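Long-range contact in aromatic amino acid aminotransferase I (PDB 6HNB), which probably transfers the amino group of aromatic amino acids to 2-oxoglutarate, using pyridoxal 5'-phosphate as cofactor: residues Val161-Phe166 with Pro182-Glu187. Residues are numbered along the deposited sequence; the frame is centred on the assembly and turned at random.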
ATOM      1  N   VAL A 161      -4.987 -10.589 -21.714  1.00 16.46           N
ATOM      2  CA  VAL A 161      -4.909  -9.098 -21.663  1.00 17.51           C
ATOM      3  C   VAL A 161      -5.241  -8.543 -23.049  1.00 18.76           C
ATOM      4  O   VAL A 161      -5.154  -9.292 -24.032  1.00 17.59           O
ATOM      5  CB  VAL A 161      -3.531  -8.587 -21.195  1.00 19.10           C
ATOM      6  CG1 VAL A 161      -3.135  -9.112 -19.816  1.00 19.64           C
ATOM      7  CG2 VAL A 161      -2.430  -8.893 -22.202  1.00 18.72           C
ATOM      8  N   GLU A 162      -5.673  -7.285 -23.092  1.00 17.67           N
ATOM      9  CA  GLU A 162      -5.851  -6.504 -24.334  1.00 17.39           C
ATOM     10  C   GLU A 162      -4.483  -6.431 -25.035  1.00 17.73           C
ATOM     11  O   GLU A 162      -3.436  -6.284 -24.377  1.00 18.24           O
ATOM     12  CB  GLU A 162      -6.486  -5.156 -23.993  1.00 16.20           C
ATOM     13  CG  GLU A 162      -7.931  -5.299 -23.530  1.00 16.37           C
ATOM     14  CD  GLU A 162      -8.513  -4.239 -22.600  1.00 15.84           C
ATOM     15  OE1 GLU A 162      -7.767  -3.683 -21.763  1.00 15.72           O
ATOM     16  OE2 GLU A 162      -9.739  -4.004 -22.701  1.00 15.27           O
ATOM     17  N   GLU A 163      -4.514  -6.545 -26.350  1.00 17.70           N
ATOM     18  CA  GLU A 163      -3.354  -6.663 -27.263  1.00 19.38           C
ATOM     19  C   GLU A 163      -2.427  -5.475 -27.024  1.00 18.32           C
ATOM     20  O   GLU A 163      -1.196  -5.618 -27.120  1.00 17.81           O
ATOM     21  CB  GLU A 163      -4.004  -6.774 -28.647  1.00 22.62           C
ATOM     22  CG  GLU A 163      -3.210  -6.253 -29.779  1.00 27.33           C
ATOM     23  CD  GLU A 163      -3.756  -6.659 -31.128  1.00 27.33           C
ATOM     24  OE1 GLU A 163      -4.983  -6.464 -31.400  1.00 22.96           O
ATOM     25  OE2 GLU A 163      -2.939  -7.134 -31.904  1.00 33.59           O
ATOM     26  N   TYR A 164      -3.023  -4.322 -26.769  1.00 16.69           N
ATOM     27  CA  TYR A 164      -2.344  -3.080 -26.354  1.00 16.66           C
ATOM     28  C   TYR A 164      -2.938  -2.691 -24.999  1.00 16.40           C
ATOM     29  O   TYR A 164      -4.195  -2.600 -24.927  1.00 15.64           O
ATOM     30  CB  TYR A 164      -2.607  -1.952 -27.352  1.00 16.29           C
ATOM     31  CG  TYR A 164      -2.085  -2.224 -28.730  1.00 18.31           C
ATOM     32  CD1 TYR A 164      -0.765  -1.940 -29.036  1.00 18.12           C
ATOM     33  CD2 TYR A 164      -2.890  -2.786 -29.716  1.00 17.73           C
ATOM     34  CE1 TYR A 164      -0.250  -2.192 -30.297  1.00 18.86           C
ATOM     35  CE2 TYR A 164      -2.385  -3.036 -30.979  1.00 19.29           C
ATOM     36  CZ  TYR A 164      -1.057  -2.747 -31.273  1.00 18.94           C
ATOM     37  OH  TYR A 164      -0.539  -2.966 -32.530  1.00 18.65           O
ATOM     38  N   THR A 165      -2.105  -2.473 -23.980  1.00 15.39           N
ATOM     39  CA  THR A 165      -2.610  -2.280 -22.607  1.00 15.78           C
ATOM     40  C   THR A 165      -1.571  -1.555 -21.769  1.00 16.46           C
ATOM     41  O   THR A 165      -0.505  -1.204 -22.291  1.00 16.18           O
ATOM     42  CB  THR A 165      -3.094  -3.609 -22.014  1.00 16.06           C
ATOM     43  OG1 THR A 165      -3.816  -3.330 -20.817  1.00 15.96           O
ATOM     44  CG2 THR A 165      -1.973  -4.581 -21.716  1.00 16.14           C
ATOM     45  N   PHE A 166      -1.923  -1.335 -20.504  1.00 16.97           N
ATOM     46  CA  PHE A 166      -1.166  -0.530 -19.527  1.00 17.79           C
ATOM     47  C   PHE A 166       0.140  -1.263 -19.221  1.00 18.27           C
ATOM     48  O   PHE A 166       0.081  -2.407 -18.743  1.00 19.07           O
ATOM     49  CB  PHE A 166      -2.068  -0.325 -18.305  1.00 18.48           C
ATOM     50  CG  PHE A 166      -1.535   0.545 -17.201  1.00 17.87           C
ATOM     51  CD1 PHE A 166      -0.673   1.598 -17.459  1.00 19.06           C
ATOM     52  CD2 PHE A 166      -1.999   0.371 -15.902  1.00 19.48           C
ATOM     53  CE1 PHE A 166      -0.256   2.444 -16.430  1.00 19.83           C
ATOM     54  CE2 PHE A 166      -1.606   1.230 -14.887  1.00 20.14           C
ATOM     55  CZ  PHE A 166      -0.704   2.243 -15.145  1.00 19.35           C
ATOM     56  N   PRO A 182      -2.143 -11.932 -25.394  1.00 20.36           N
ATOM     57  CA  PRO A 182      -2.852 -10.776 -25.937  1.00 19.75           C
ATOM     58  C   PRO A 182      -4.125 -11.188 -26.678  1.00 20.82           C
ATOM     59  O   PRO A 182      -4.140 -12.202 -27.350  1.00 20.58           O
ATOM     60  CB  PRO A 182      -1.855 -10.117 -26.887  1.00 19.70           C
ATOM     61  CG  PRO A 182      -0.893 -11.248 -27.275  1.00 20.47           C
ATOM     62  CD  PRO A 182      -0.871 -12.206 -26.103  1.00 20.14           C
ATOM     63  N   VAL A 183      -5.172 -10.416 -26.465  1.00 20.10           N
ATOM     64  CA  VAL A 183      -6.497 -10.595 -27.113  1.00 20.23           C
ATOM     65  C   VAL A 183      -6.638  -9.523 -28.195  1.00 19.61           C
ATOM     66  O   VAL A 183      -6.460  -8.306 -27.893  1.00 18.33           O
ATOM     67  CB  VAL A 183      -7.613 -10.495 -26.067  1.00 20.21           C
ATOM     68  CG1 VAL A 183      -8.975 -10.474 -26.713  1.00 21.29           C
ATOM     69  CG2 VAL A 183      -7.524 -11.637 -25.076  1.00 21.66           C
ATOM     70  N   THR A 184      -7.041  -9.931 -29.396  1.00 20.04           N
ATOM     71  CA  THR A 184      -7.065  -9.045 -30.587  1.00 19.86           C
ATOM     72  C   THR A 184      -8.101  -7.945 -30.391  1.00 18.10           C
ATOM     73  O   THR A 184      -9.202  -8.224 -29.927  1.00 18.40           O
ATOM     74  CB  THR A 184      -7.305  -9.853 -31.863  1.00 22.75           C
ATOM     75  OG1 THR A 184      -6.245 -10.810 -31.896  1.00 24.72           O
ATOM     76  CG2 THR A 184      -7.289  -8.993 -33.110  1.00 22.70           C
ATOM     77  N   MET A 185      -7.744  -6.722 -30.747  1.00 19.58           N
ATOM     78  CA  MET A 185      -8.648  -5.564 -30.645  1.00 18.15           C
ATOM     79  C   MET A 185      -8.831  -4.987 -32.053  1.00 19.62           C
ATOM     80  O   MET A 185      -7.967  -5.257 -32.910  1.00 18.58           O
ATOM     81  CB  MET A 185      -8.059  -4.494 -29.721  1.00 18.62           C
ATOM     82  CG  MET A 185      -7.680  -4.995 -28.340  1.00 18.20           C
ATOM     83  SD  MET A 185      -6.643  -3.779 -27.473  1.00 17.77           S
ATOM     84  CE  MET A 185      -7.840  -2.535 -26.986  1.00 16.67           C
ATOM     85  N   ASP A 186      -9.917  -4.247 -32.277  1.00 17.93           N
ATOM     86  CA  ASP A 186     -10.038  -3.251 -33.373  1.00 18.08           C
ATOM     87  C   ASP A 186     -10.068  -1.898 -32.674  1.00 18.95           C
ATOM     88  O   ASP A 186      -9.639  -1.848 -31.492  1.00 17.29           O
ATOM     89  CB  ASP A 186     -11.215  -3.538 -34.313  1.00 18.01           C
ATOM     90  CG  ASP A 186     -12.570  -3.412 -33.643  1.00 17.86           C
ATOM     91  OD1 ASP A 186     -12.600  -2.935 -32.491  1.00 17.20           O
ATOM     92  OD2 ASP A 186     -13.555  -3.896 -34.220  1.00 16.85           O
ATOM     93  N   GLU A 187     -10.497  -0.827 -33.349  1.00 19.59           N
ATOM     94  CA  GLU A 187     -10.471   0.529 -32.752  1.00 20.80           C
ATOM     95  C   GLU A 187     -11.514   0.653 -31.630  1.00 19.48           C
ATOM     96  O   GLU A 187     -11.440   1.645 -30.879  1.00 19.89           O
ATOM     97  CB  GLU A 187     -10.636   1.606 -33.827  1.00 24.33           C
ATOM     98  CG  GLU A 187     -11.986   1.591 -34.508  1.00 26.60           C
ATOM     99  CD  GLU A 187     -12.092   0.792 -35.796  1.00 31.89           C
ATOM    100  OE1 GLU A 187     -11.559  -0.349 -35.846  1.00 29.97           O
ATOM    101  OE2 GLU A 187     -12.725   1.314 -36.743  1.00 30.03           O
TER
HETATM  102  O   HOH W   1      -5.217  -4.459 -33.001  1.00 36.14           O
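Val161 O accepts the amide of Val183 at 2.7 Å from Val183 N, while Pro182 CA adds a CA-H...O contact to the same oxygen. Val161 thus bonds through its backbone to Val181 and Val183, on either side of Pro182 in sequence, as in a regular parallel bridge. The side chains of Val161 and Pro182 lie on one face of the sheet, where Val161 also meets Leu170 of helix 167-175. At Glu162 the side chains diverge: its CB touches Met185 SD at 3.7 Å, but its carboxylate turns to Thr212, Ile213 and Gln217. Strand 158-162, helix 167-175 and strand 179-186 form a beta-alpha-beta crossover in the large mixed sheet of this aminotransferase; the loop beyond the first strand ends at Phe166, a pyridoxal 5'-phosphate-binding residue at the N-cap of that helix. Within this loop, Glu163 N still reaches Val183 O at 3.0 Å, but the bond is weak, bent to 128° at the hydrogen. The Glu163 side chain then takes over the pairing. With CG anti to the backbone N (chi1 151°) and the chain extended beyond it, the carboxylate runs alongside Thr184 and places OE1 2.8 Å from Met185 N, in a nearly straight bond of 167°. A water donates both to this OE1, at 2.6 Å, and to Met185 O, so the carboxylate is tied directly to the amide of Met185 and indirectly to its carbonyl. Tyr164 comes last: Met185, its CG beside the backbone N and its chain extended as far as the sulfur, lays SD 3.7 Å from Tyr164 O and 4.4 Å from Tyr164 CB, at the edge of the ring, which also meets Phe461 edge-to-face.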